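Local coordinates for polyhedrin (Antheraea mylitta cypovirus 4, PDB 5A8S), which forms the polyhedra of an insect cypovirus, protein microcrystals that probably embed the virus particles and protect them outside the host, at residues Asn67-Leu72 with Thr76-Pro81; Arg94-Pro99 with Leu174-Thr179; Ile124-Ala129 with Leu166-Tyr171; Val33-Met38 with Leu204-Val209. One frame throughout, in Å; residues are numbered along the deposited sequence.

Contact 1 (Asn67-Leu72 with Thr76-Pro81); sequences NWRELL and TTDYDP
Asp-78 is gripped by two side chains of Asn-67-Leu-72. Arg-69 NE donates to Asp-78 OD1 at 2.9 Å in a salt bridge. The bond is fairly straight (160°) and leaves nearly in the guanidinium plane. It meets the oxygen on the syn side, tilted somewhat out of the carboxylate plane, and the two flat groups are turned 48° apart. Asn-67 ND2 gives Asp-78 OD2 a weaker, bent bond of 2.9 Å. Water 1 takes a bond from Arg-69 NH2 at 2.9 Å and also reaches Asp-78 OD2. The chain of Arg-69 bends at chi3 (-74°), which turns NE toward the carboxylate.

Asn-67 is also the N-cap of helix 68-71. Glu-70 N donates to Asn-67 OD1 at 3.2 Å, and Asn-67 N donates to Glu-70 OE1 at 3.0 Å. This capping box holds the Asn-67 amide in place, so its nitrogen end faces Asp-78. Glu-70 CG packs on Asp-78 N at 3.6 Å, beside the inverse gamma turn centred on Asp-78. Farther out, Arg-69 CD lies 4.0 Å from Asp-80 CB, and Leu-72 CD1 touches the Asp-80 carboxylate. That carboxylate is held by Arg-111 and Thr-83.

The short helix directly follows strand 61-66. The Trp-68 side chain packs on Tyr-93 and Leu-96 of helix 92-97. Asn-67 and Arg-69 also donate to Pro-211 O and Val-213 O, both on strand 210-216 of the second subunit.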
# COMPACT_ATOMS: atom_id res chain seq x y z
N ASN A 67 -6.47 -10.59 0.04
CA ASN A 67 -7.34 -11.21 1.03
C ASN A 67 -8.65 -11.68 0.41
O ASN A 67 -8.89 -11.53 -0.79
CB ASN A 67 -7.58 -10.30 2.24
CG ASN A 67 -8.23 -8.98 1.88
OD1 ASN A 67 -8.98 -8.88 0.91
ND2 ASN A 67 -7.95 -7.95 2.67
N TRP A 68 -9.49 -12.27 1.25
CA TRP A 68 -10.64 -13.01 0.76
C TRP A 68 -11.56 -12.14 -0.12
O TRP A 68 -11.94 -12.54 -1.22
CB TRP A 68 -11.39 -13.57 1.95
CG TRP A 68 -12.37 -14.62 1.60
CD1 TRP A 68 -12.12 -15.94 1.40
CD2 TRP A 68 -13.77 -14.44 1.42
NE1 TRP A 68 -13.29 -16.60 1.11
CE2 TRP A 68 -14.32 -15.70 1.12
CE3 TRP A 68 -14.62 -13.33 1.50
CZ2 TRP A 68 -15.68 -15.89 0.89
CZ3 TRP A 68 -15.98 -13.51 1.27
CH2 TRP A 68 -16.49 -14.78 0.97
N ARG A 69 -11.90 -10.96 0.36
CA ARG A 69 -12.81 -10.10 -0.38
C ARG A 69 -12.19 -9.57 -1.66
O ARG A 69 -12.90 -9.38 -2.65
CB ARG A 69 -13.32 -8.95 0.50
CG ARG A 69 -14.27 -9.42 1.60
CD ARG A 69 -14.86 -8.25 2.37
NE ARG A 69 -13.86 -7.67 3.27
CZ ARG A 69 -14.10 -7.27 4.51
NH1 ARG A 69 -15.31 -7.38 5.04
NH2 ARG A 69 -13.11 -6.77 5.23
N GLU A 70 -10.88 -9.33 -1.66
CA GLU A 70 -10.21 -8.86 -2.88
C GLU A 70 -10.26 -9.94 -3.95
O GLU A 70 -10.29 -9.63 -5.14
CB GLU A 70 -8.74 -8.46 -2.61
CG GLU A 70 -8.61 -7.20 -1.78
CD GLU A 70 -7.17 -6.89 -1.39
OE1 GLU A 70 -6.42 -7.83 -1.04
OE2 GLU A 70 -6.79 -5.70 -1.42
N LEU A 71 -10.28 -11.20 -3.52
CA LEU A 71 -10.28 -12.33 -4.44
C LEU A 71 -11.66 -12.59 -5.07
O LEU A 71 -11.75 -13.29 -6.08
CB LEU A 71 -9.80 -13.58 -3.71
CG LEU A 71 -8.29 -13.66 -3.44
CD1 LEU A 71 -7.96 -14.80 -2.49
CD2 LEU A 71 -7.50 -13.81 -4.75
N LEU A 72 -12.72 -12.04 -4.49
CA LEU A 72 -14.08 -12.31 -4.97
C LEU A 72 -14.34 -11.74 -6.37
O LEU A 72 -13.90 -10.64 -6.71
CB LEU A 72 -15.12 -11.74 -4.01
CG LEU A 72 -15.13 -12.27 -2.57
CD1 LEU A 72 -16.20 -11.54 -1.76
CD2 LEU A 72 -15.35 -13.77 -2.55
N THR A 76 -12.99 -5.04 -6.71
CA THR A 76 -11.80 -4.41 -7.22
C THR A 76 -10.90 -3.95 -6.08
O THR A 76 -9.80 -3.54 -6.31
CB THR A 76 -12.12 -3.21 -8.13
OG1 THR A 76 -12.86 -2.22 -7.42
CG2 THR A 76 -12.91 -3.65 -9.33
N THR A 77 -11.42 -4.02 -4.85
CA THR A 77 -10.68 -3.69 -3.64
C THR A 77 -11.16 -4.60 -2.51
O THR A 77 -11.96 -5.50 -2.75
CB THR A 77 -10.96 -2.26 -3.18
OG1 THR A 77 -12.37 -2.09 -3.02
CG2 THR A 77 -10.45 -1.26 -4.19
N ASP A 78 -10.69 -4.35 -1.29
CA ASP A 78 -11.13 -5.11 -0.12
C ASP A 78 -12.47 -4.54 0.34
O ASP A 78 -12.61 -4.04 1.45
CB ASP A 78 -10.09 -5.02 1.00
CG ASP A 78 -10.42 -5.90 2.20
OD1 ASP A 78 -11.34 -6.74 2.11
OD2 ASP A 78 -9.77 -5.74 3.24
N TYR A 79 -13.46 -4.62 -0.54
CA TYR A 79 -14.79 -4.10 -0.27
C TYR A 79 -15.78 -4.94 -1.06
O TYR A 79 -15.60 -5.13 -2.26
CB TYR A 79 -14.89 -2.63 -0.67
CG TYR A 79 -16.31 -2.11 -0.64
CD1 TYR A 79 -16.96 -1.88 0.58
CD2 TYR A 79 -17.01 -1.84 -1.81
CE1 TYR A 79 -18.26 -1.41 0.61
CE2 TYR A 79 -18.31 -1.37 -1.78
CZ TYR A 79 -18.93 -1.15 -0.57
OH TYR A 79 -20.22 -0.68 -0.53
N ASP A 80 -16.79 -5.44 -0.37
CA ASP A 80 -17.79 -6.31 -0.98
C ASP A 80 -19.16 -5.64 -0.95
O ASP A 80 -19.81 -5.58 0.10
CB ASP A 80 -17.83 -7.66 -0.24
CG ASP A 80 -18.93 -8.58 -0.76
OD1 ASP A 80 -19.47 -8.27 -1.83
OD2 ASP A 80 -19.26 -9.60 -0.11
N PRO A 81 -19.61 -5.13 -2.11
CA PRO A 81 -20.91 -4.44 -2.19
C PRO A 81 -22.10 -5.34 -1.84
O PRO A 81 -23.13 -4.83 -1.40
CB PRO A 81 -21.00 -4.02 -3.65
CG PRO A 81 -19.66 -4.19 -4.24
CD PRO A 81 -18.90 -5.15 -3.39
O HOH W 1 -10.30 -7.40 5.07

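Contact 2 (Arg94-Pro99 with Leu174-Thr179); sequences RQLIHP and LDEHNT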
# COMPACT_ATOMS: atom_id res chain seq x y z
N ARG A 94 -17.03 -12.94 7.44
CA ARG A 94 -16.84 -13.01 8.89
C ARG A 94 -16.86 -14.46 9.38
O ARG A 94 -16.10 -14.83 10.28
CB ARG A 94 -17.92 -12.18 9.61
CG ARG A 94 -17.63 -11.94 11.11
CD ARG A 94 -18.71 -11.06 11.76
NE ARG A 94 -18.99 -9.87 10.96
CZ ARG A 94 -20.05 -9.09 11.12
NH1 ARG A 94 -20.94 -9.34 12.06
NH2 ARG A 94 -20.23 -8.05 10.31
N GLN A 95 -17.71 -15.29 8.77
CA GLN A 95 -17.85 -16.68 9.20
C GLN A 95 -16.57 -17.48 8.93
O GLN A 95 -16.25 -18.42 9.66
CB GLN A 95 -19.05 -17.31 8.49
CG GLN A 95 -19.14 -18.83 8.63
CD GLN A 95 -19.40 -19.28 10.06
OE1 GLN A 95 -19.55 -18.46 10.96
NE2 GLN A 95 -19.45 -20.59 10.26
N LEU A 96 -15.85 -17.09 7.88
CA LEU A 96 -14.60 -17.77 7.50
C LEU A 96 -13.39 -17.31 8.33
O LEU A 96 -12.56 -18.13 8.72
CB LEU A 96 -14.32 -17.54 6.02
CG LEU A 96 -15.16 -18.41 5.07
CD1 LEU A 96 -15.26 -17.79 3.70
CD2 LEU A 96 -14.54 -19.81 5.00
N ILE A 97 -13.30 -16.01 8.61
CA ILE A 97 -12.09 -15.47 9.24
C ILE A 97 -12.22 -15.48 10.76
O ILE A 97 -11.23 -15.52 11.47
CB ILE A 97 -11.74 -14.05 8.70
CG1 ILE A 97 -10.36 -13.61 9.20
CG2 ILE A 97 -12.80 -13.02 9.08
CD1 ILE A 97 -9.70 -12.55 8.31
N HIS A 98 -13.46 -15.49 11.25
CA HIS A 98 -13.70 -15.66 12.68
C HIS A 98 -14.70 -16.79 12.82
O HIS A 98 -15.89 -16.55 12.95
CB HIS A 98 -14.29 -14.38 13.29
CG HIS A 98 -14.37 -14.43 14.78
ND1 HIS A 98 -14.96 -13.43 15.53
CD2 HIS A 98 -13.93 -15.35 15.67
CE1 HIS A 98 -14.89 -13.74 16.81
NE2 HIS A 98 -14.26 -14.91 16.93
N PRO A 99 -14.21 -18.04 12.78
CA PRO A 99 -15.06 -19.23 12.72
C PRO A 99 -16.30 -19.18 13.61
O PRO A 99 -16.23 -18.92 14.82
CB PRO A 99 -14.12 -20.34 13.16
CG PRO A 99 -12.80 -19.90 12.58
CD PRO A 99 -12.78 -18.42 12.82
N LEU A 174 -7.25 -23.31 -4.90
CA LEU A 174 -7.62 -22.67 -3.64
C LEU A 174 -8.86 -23.32 -3.08
O LEU A 174 -9.74 -23.71 -3.83
CB LEU A 174 -7.92 -21.18 -3.86
CG LEU A 174 -6.77 -20.33 -4.40
CD1 LEU A 174 -7.30 -18.95 -4.74
CD2 LEU A 174 -5.63 -20.26 -3.41
N ASP A 175 -8.95 -23.44 -1.76
CA ASP A 175 -10.25 -23.72 -1.15
C ASP A 175 -10.74 -22.41 -0.54
O ASP A 175 -10.03 -21.40 -0.56
CB ASP A 175 -10.22 -24.92 -0.18
CG ASP A 175 -9.71 -24.58 1.23
OD1 ASP A 175 -9.65 -23.39 1.60
OD2 ASP A 175 -9.41 -25.53 1.98
N GLU A 176 -11.97 -22.41 -0.04
CA GLU A 176 -12.65 -21.16 0.23
C GLU A 176 -12.04 -20.35 1.38
O GLU A 176 -12.30 -19.15 1.49
CB GLU A 176 -14.14 -21.41 0.51
CG GLU A 176 -14.95 -20.14 0.56
CD GLU A 176 -16.39 -20.39 0.90
OE1 GLU A 176 -16.70 -21.50 1.38
OE2 GLU A 176 -17.21 -19.48 0.66
N HIS A 177 -11.21 -20.97 2.22
CA HIS A 177 -10.60 -20.21 3.31
C HIS A 177 -9.20 -19.68 2.97
O HIS A 177 -8.52 -19.13 3.83
CB HIS A 177 -10.63 -21.00 4.62
CG HIS A 177 -9.37 -21.75 4.92
ND1 HIS A 177 -8.88 -22.76 4.12
CD2 HIS A 177 -8.52 -21.66 5.97
CE1 HIS A 177 -7.78 -23.25 4.65
NE2 HIS A 177 -7.53 -22.60 5.78
N ASN A 178 -8.79 -19.80 1.71
CA ASN A 178 -7.45 -19.36 1.34
C ASN A 178 -7.36 -17.90 0.90
O ASN A 178 -8.33 -17.28 0.45
CB ASN A 178 -6.86 -20.24 0.25
CG ASN A 178 -6.50 -21.63 0.75
OD1 ASN A 178 -6.77 -22.62 0.08
ND2 ASN A 178 -5.89 -21.71 1.93
N THR A 179 -6.16 -17.36 1.04
CA THR A 179 -5.81 -16.07 0.48
C THR A 179 -4.54 -16.32 -0.32
O THR A 179 -4.04 -17.44 -0.33
CB THR A 179 -5.58 -15.05 1.59
OG1 THR A 179 -4.61 -15.57 2.52
CG2 THR A 179 -6.90 -14.77 2.34
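Leu-96 holds its CG beside the backbone N (chi1 -78°), and this sends both methyls out from helix 92-97 toward the turn at Glu-176 and His-177. Glu-176 answers with an extended chain. Its CG lies opposite the backbone N (chi1 -170°), which lays the chain across the leucine at about a right angle.

Leu-96 CD1 does most of the touching. It is 3.9 Å from Glu-176 CG and also 3.9 Å from Glu-176 O, and the carboxylate carbon lies close behind. The other methyl, Leu-96 CD2, meets His-177 CB at 4.1 Å. The imidazole itself leads away from the helix.

The turn is stiffened by its own bonds. Asp-175 to Asn-178 form a type I beta turn, closed by Asn-178 N to Asp-175 O at 3.0 Å. Asp-175 OD1 accepts twice from His-177. His-177 N donates to Asp-175 OD1 at 2.9 Å, an Asx turn. His-177 ND1 donates to the syn lone pair of Asp-175 OD1 at 2.7 Å, nearly in the imidazole plane. Asn-178 OD1 takes the N-H of Asp-175. These bonds fix the Glu-176 and His-177 positions that receive the leucine.

Trp-68 binds Glu-176 O through NE1, and Asp-109 N binds Glu-176 OE2. These two oxygens thus have polar partners while Glu-176 CG packs on the leucine. The contact joins helix 92-97 to the turn that carries the chain from strand 167-173 of the six-stranded sheet to strand 179-185 of the three-stranded one. Across it the chemistry is van der Waals contact, small in area and without set direction. The directional bonds lie within the turn and to Trp-68 and Asp-109.

Contact 3 (Ile124-Ala129 with Leu166-Tyr171); sequences IDWTRA and LSRAVY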
# COMPACT_ATOMS: atom_id res chain seq x y z
N ILE A 124 13.45 -11.73 -13.24
CA ILE A 124 13.09 -12.12 -11.89
C ILE A 124 14.14 -13.07 -11.30
O ILE A 124 14.78 -13.82 -12.02
CB ILE A 124 11.68 -12.73 -11.90
CG1 ILE A 124 10.65 -11.59 -12.02
CG2 ILE A 124 11.41 -13.54 -10.64
CD1 ILE A 124 9.31 -12.02 -12.53
N ASP A 125 14.34 -13.00 -9.98
CA ASP A 125 15.18 -13.98 -9.30
C ASP A 125 14.35 -15.25 -9.15
O ASP A 125 13.53 -15.35 -8.24
CB ASP A 125 15.62 -13.45 -7.92
CG ASP A 125 16.25 -14.52 -7.05
OD1 ASP A 125 16.55 -15.61 -7.57
OD2 ASP A 125 16.46 -14.27 -5.84
N TRP A 126 14.55 -16.19 -10.06
CA TRP A 126 13.73 -17.41 -10.08
C TRP A 126 13.95 -18.30 -8.86
O TRP A 126 13.11 -19.15 -8.56
CB TRP A 126 14.00 -18.22 -11.36
CG TRP A 126 13.69 -17.44 -12.58
CD1 TRP A 126 14.56 -17.06 -13.56
CD2 TRP A 126 12.42 -16.90 -12.95
NE1 TRP A 126 13.90 -16.34 -14.53
CE2 TRP A 126 12.58 -16.22 -14.17
CE3 TRP A 126 11.15 -16.93 -12.36
CZ2 TRP A 126 11.53 -15.58 -14.82
CZ3 TRP A 126 10.10 -16.30 -13.01
CH2 TRP A 126 10.30 -15.63 -14.22
N THR A 127 15.05 -18.11 -8.15
CA THR A 127 15.31 -18.94 -6.98
C THR A 127 14.51 -18.48 -5.76
O THR A 127 14.32 -19.26 -4.82
CB THR A 127 16.82 -18.98 -6.64
OG1 THR A 127 17.19 -17.79 -5.95
CG2 THR A 127 17.67 -19.11 -7.91
N ARG A 128 14.02 -17.24 -5.77
CA ARG A 128 13.23 -16.73 -4.64
C ARG A 128 11.86 -16.18 -5.04
O ARG A 128 11.22 -15.45 -4.28
CB ARG A 128 14.04 -15.68 -3.85
CG ARG A 128 15.39 -16.22 -3.38
CD ARG A 128 16.24 -15.15 -2.68
NE ARG A 128 15.73 -14.87 -1.34
CZ ARG A 128 14.98 -13.82 -1.01
NH1 ARG A 128 14.67 -12.89 -1.91
NH2 ARG A 128 14.56 -13.69 0.24
N ALA A 129 11.39 -16.54 -6.24
CA ALA A 129 10.04 -16.22 -6.64
C ALA A 129 9.10 -17.21 -5.94
O ALA A 129 9.30 -18.42 -6.01
CB ALA A 129 9.90 -16.32 -8.16
N LEU A 166 12.20 -15.73 -20.29
CA LEU A 166 11.75 -14.55 -19.55
C LEU A 166 10.59 -14.82 -18.57
O LEU A 166 10.25 -13.94 -17.79
CB LEU A 166 11.31 -13.45 -20.53
CG LEU A 166 12.40 -12.56 -21.12
CD1 LEU A 166 11.81 -11.66 -22.20
CD2 LEU A 166 13.05 -11.72 -20.03
N SER A 167 10.00 -16.01 -18.60
CA SER A 167 8.72 -16.22 -17.91
C SER A 167 8.54 -17.60 -17.30
O SER A 167 9.06 -18.60 -17.80
CB SER A 167 7.56 -16.01 -18.89
OG SER A 167 7.66 -14.75 -19.54
N ARG A 168 7.77 -17.63 -16.21
CA ARG A 168 7.27 -18.86 -15.61
C ARG A 168 5.82 -18.63 -15.19
O ARG A 168 5.41 -17.50 -14.98
CB ARG A 168 8.10 -19.23 -14.38
CG ARG A 168 9.54 -19.61 -14.70
CD ARG A 168 10.28 -20.15 -13.48
NE ARG A 168 11.62 -20.61 -13.85
CZ ARG A 168 12.02 -21.88 -13.85
NH1 ARG A 168 11.20 -22.85 -13.45
NH2 ARG A 168 13.26 -22.19 -14.22
N ALA A 169 5.05 -19.70 -15.05
CA ALA A 169 3.68 -19.58 -14.59
C ALA A 169 3.31 -20.80 -13.78
O ALA A 169 3.84 -21.88 -14.02
CB ALA A 169 2.73 -19.43 -15.78
N VAL A 170 2.39 -20.64 -12.84
CA VAL A 170 1.99 -21.74 -11.98
C VAL A 170 0.49 -21.67 -11.74
O VAL A 170 -0.08 -20.58 -11.65
CB VAL A 170 2.71 -21.70 -10.61
CG1 VAL A 170 2.45 -20.37 -9.88
CG2 VAL A 170 2.29 -22.89 -9.75
N TYR A 171 -0.16 -22.84 -11.66
CA TYR A 171 -1.56 -22.89 -11.24
C TYR A 171 -1.62 -23.30 -9.78
O TYR A 171 -0.97 -24.26 -9.37
CB TYR A 171 -2.37 -23.86 -12.10
CG TYR A 171 -3.84 -23.86 -11.74
CD1 TYR A 171 -4.66 -22.80 -12.09
CD2 TYR A 171 -4.40 -24.91 -11.02
CE1 TYR A 171 -6.01 -22.79 -11.75
CE2 TYR A 171 -5.76 -24.91 -10.66
CZ TYR A 171 -6.55 -23.83 -11.03
OH TYR A 171 -7.89 -23.81 -10.71
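Trp-126 and Arg-168 face each other from a turn and a strand. Asp-125 to Arg-128 form a type I beta turn, with Arg-128 N bonded to Asp-125 O. Asp-125 OD1 accepts from Thr-127 N, an Asx turn, and also from Thr-127 OG1. Ser-167 to Tyr-171 run extended. The backbones stay apart, 8.6 Å between Trp-126 CA and Arg-168 CA, and side chains bridge the gap.

The aliphatic part of Arg-168 lies over one face of the indole. Its CG stands 4.0 Å from the centroid of the Trp-126 six-membered ring in a CH-pi contact. Arg-168 CD comes closer, 3.5 Å from Trp-126 CE3. The chain is extended from CG to NE (chi3 175°), which carries the guanidinium on toward the five-membered ring, where CZ stays well above it. Any cation-pi attraction is long and weak. Arg-168 NH1 instead binds Leu-160 O and Asn-158 OD1. Leu-166 O lies at the indole edge, 3.6 Å from Trp-126 CZ2, while Ile-124 O lies over the opposite face.

The turn links strand 115-121 of the six-stranded sheet to strand 130-134 of the three-stranded one. Trp-126 thereby packs back on Phe-120 and on strand 167-173, the partner of 115-121.

Contact 4 (Val33-Met38 with Leu204-Val209); sequences VQDAMM and LTNNIV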
# COMPACT_ATOMS: atom_id res chain seq x y z
N VAL A 33 18.14 -5.22 -18.06
CA VAL A 33 18.81 -4.00 -17.61
C VAL A 33 18.13 -3.61 -16.31
O VAL A 33 16.92 -3.36 -16.31
CB VAL A 33 18.71 -2.87 -18.65
CG1 VAL A 33 19.38 -1.60 -18.14
CG2 VAL A 33 19.32 -3.29 -19.99
N GLN A 34 18.87 -3.58 -15.21
CA GLN A 34 18.25 -3.36 -13.90
C GLN A 34 17.42 -2.07 -13.88
O GLN A 34 17.77 -1.09 -14.53
CB GLN A 34 19.30 -3.37 -12.79
CG GLN A 34 20.00 -4.73 -12.64
CD GLN A 34 19.26 -5.70 -11.73
OE1 GLN A 34 18.48 -5.29 -10.86
NE2 GLN A 34 19.50 -7.00 -11.93
N ASP A 35 16.32 -2.11 -13.13
CA ASP A 35 15.29 -1.06 -13.10
C ASP A 35 14.44 -0.99 -14.38
O ASP A 35 13.68 -0.05 -14.59
CB ASP A 35 15.88 0.32 -12.76
CG ASP A 35 15.33 0.89 -11.45
OD1 ASP A 35 14.35 0.34 -10.90
OD2 ASP A 35 15.86 1.91 -10.97
N ALA A 36 14.56 -2.01 -15.23
CA ALA A 36 13.56 -2.25 -16.27
C ALA A 36 12.32 -2.80 -15.59
O ALA A 36 12.40 -3.33 -14.48
CB ALA A 36 14.08 -3.26 -17.29
N MET A 37 11.17 -2.69 -16.23
CA MET A 37 9.94 -3.23 -15.66
C MET A 37 9.94 -4.77 -15.65
O MET A 37 10.50 -5.42 -16.54
CB MET A 37 8.72 -2.70 -16.43
CG MET A 37 8.58 -1.18 -16.36
SD MET A 37 8.50 -0.60 -14.65
CE MET A 37 6.88 -1.17 -14.18
N MET A 38 9.33 -5.32 -14.61
CA MET A 38 8.94 -6.72 -14.56
C MET A 38 7.42 -6.75 -14.50
O MET A 38 6.80 -5.72 -14.24
CB MET A 38 9.51 -7.40 -13.32
CG MET A 38 11.01 -7.65 -13.39
SD MET A 38 11.68 -8.04 -11.77
CE MET A 38 11.78 -6.43 -11.02
N LEU A 204 14.79 1.15 -3.89
CA LEU A 204 13.67 1.24 -2.98
C LEU A 204 12.67 2.27 -3.50
O LEU A 204 11.50 1.97 -3.67
CB LEU A 204 14.16 1.62 -1.59
CG LEU A 204 13.09 2.01 -0.55
CD1 LEU A 204 12.27 0.80 -0.17
CD2 LEU A 204 13.74 2.65 0.69
N THR A 205 13.13 3.48 -3.79
CA THR A 205 12.21 4.58 -4.04
C THR A 205 11.66 4.59 -5.46
O THR A 205 10.59 5.14 -5.72
CB THR A 205 12.86 5.94 -3.71
OG1 THR A 205 14.00 6.15 -4.55
CG2 THR A 205 13.30 5.98 -2.25
N ASN A 206 12.38 3.97 -6.39
CA ASN A 206 11.90 3.87 -7.76
C ASN A 206 10.82 2.80 -7.89
O ASN A 206 10.15 2.72 -8.92
CB ASN A 206 13.04 3.52 -8.71
CG ASN A 206 13.59 4.73 -9.44
OD1 ASN A 206 13.17 5.86 -9.21
ND2 ASN A 206 14.53 4.49 -10.34
N ASN A 207 10.67 1.97 -6.86
CA ASN A 207 9.78 0.83 -6.97
C ASN A 207 8.31 1.19 -6.76
O ASN A 207 7.69 0.79 -5.77
CB ASN A 207 10.19 -0.27 -6.00
CG ASN A 207 9.55 -1.59 -6.34
OD1 ASN A 207 9.86 -2.16 -7.38
ND2 ASN A 207 8.66 -2.07 -5.48
N ILE A 208 7.77 1.95 -7.70
CA ILE A 208 6.34 2.22 -7.70
C ILE A 208 5.63 1.03 -8.33
O ILE A 208 5.74 0.81 -9.53
CB ILE A 208 6.02 3.48 -8.52
CG1 ILE A 208 6.73 4.70 -7.90
CG2 ILE A 208 4.51 3.69 -8.59
CD1 ILE A 208 6.58 5.97 -8.71
N VAL A 209 4.92 0.26 -7.51
CA VAL A 209 4.15 -0.87 -8.02
C VAL A 209 2.84 -0.34 -8.57
O VAL A 209 2.16 0.43 -7.91
CB VAL A 209 3.86 -1.91 -6.91
CG1 VAL A 209 3.00 -3.04 -7.46
CG2 VAL A 209 5.17 -2.46 -6.34
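Asp-35 and Asn-206 carry this contact, and they bury nearly equal areas. Asn-206 ND2 donates to Asp-35 OD2 at 3.0 Å. The bond is nearly straight (166°) and leaves within the amide plane. It arrives from above the carboxylate plane, 42° out of it. The side chains cross at about a right angle. Asp-35 OD1 lies alongside, 4.1 Å from Asn-206 CB.

Both residues hold unusual first torsions, away from the usual staggered positions; that of Asp-35 is -117°. Each side chain still reaches straight toward the other segment, although Asp-35 CA and Asn-206 CA are 8.0 Å apart.

Asp-35 is the third residue of a type II beta turn from Val-33 to Ala-36, closed by Ala-36 N to Val-33 O at 2.9 Å. The turn lies between helix 15-29 and strand 38-45. Asn-206 lies in the chain leading from helix 200-205 toward strand 210-216. An inverse gamma turn centred on Asn-207 follows, with Ile-208 N bonded to Asn-206 O at 2.8 Å. The Asp-35 to Asn-206 bond thus ties the lead-ins of strands 38-45 and 210-216, both in the six-stranded antiparallel sheet.

Asp-35 OD2 also accepts from Gln-202 NE2, from helix 200-205. Arg-194 makes a long, weak ion pair with it. Asp-35 OD1 lies close to Asp-60 OD2, which could raise the pKa of one of them. On the far side of the amide, Asn-206 OD1 takes a bond from Trp-150 NE1 of the third subunit. Arg-148 of that subunit packs on Asp-35.

Contact 4 is buried, contacts 1 and 3 are partly buried, and contact 2 lies at the surface. Their chemistry differs with place. Contact 1 is charged and local, closing a short loop beside the other subunits. Contact 4 spans most of the chain with a single polar bond, and the third subunit covers it. Contacts 2 and 3 rest on nonpolar touching, across sequence gaps between those of contacts 1 and 4. Contacts 1 and 2 adjoin through Trp-68. Contacts 3 and 4 meet where Ile-124 touches Met-38. Strand 167-173 leads from contact 3 to the turn of contact 2; the centres of these two contacts are about 27 Å apart.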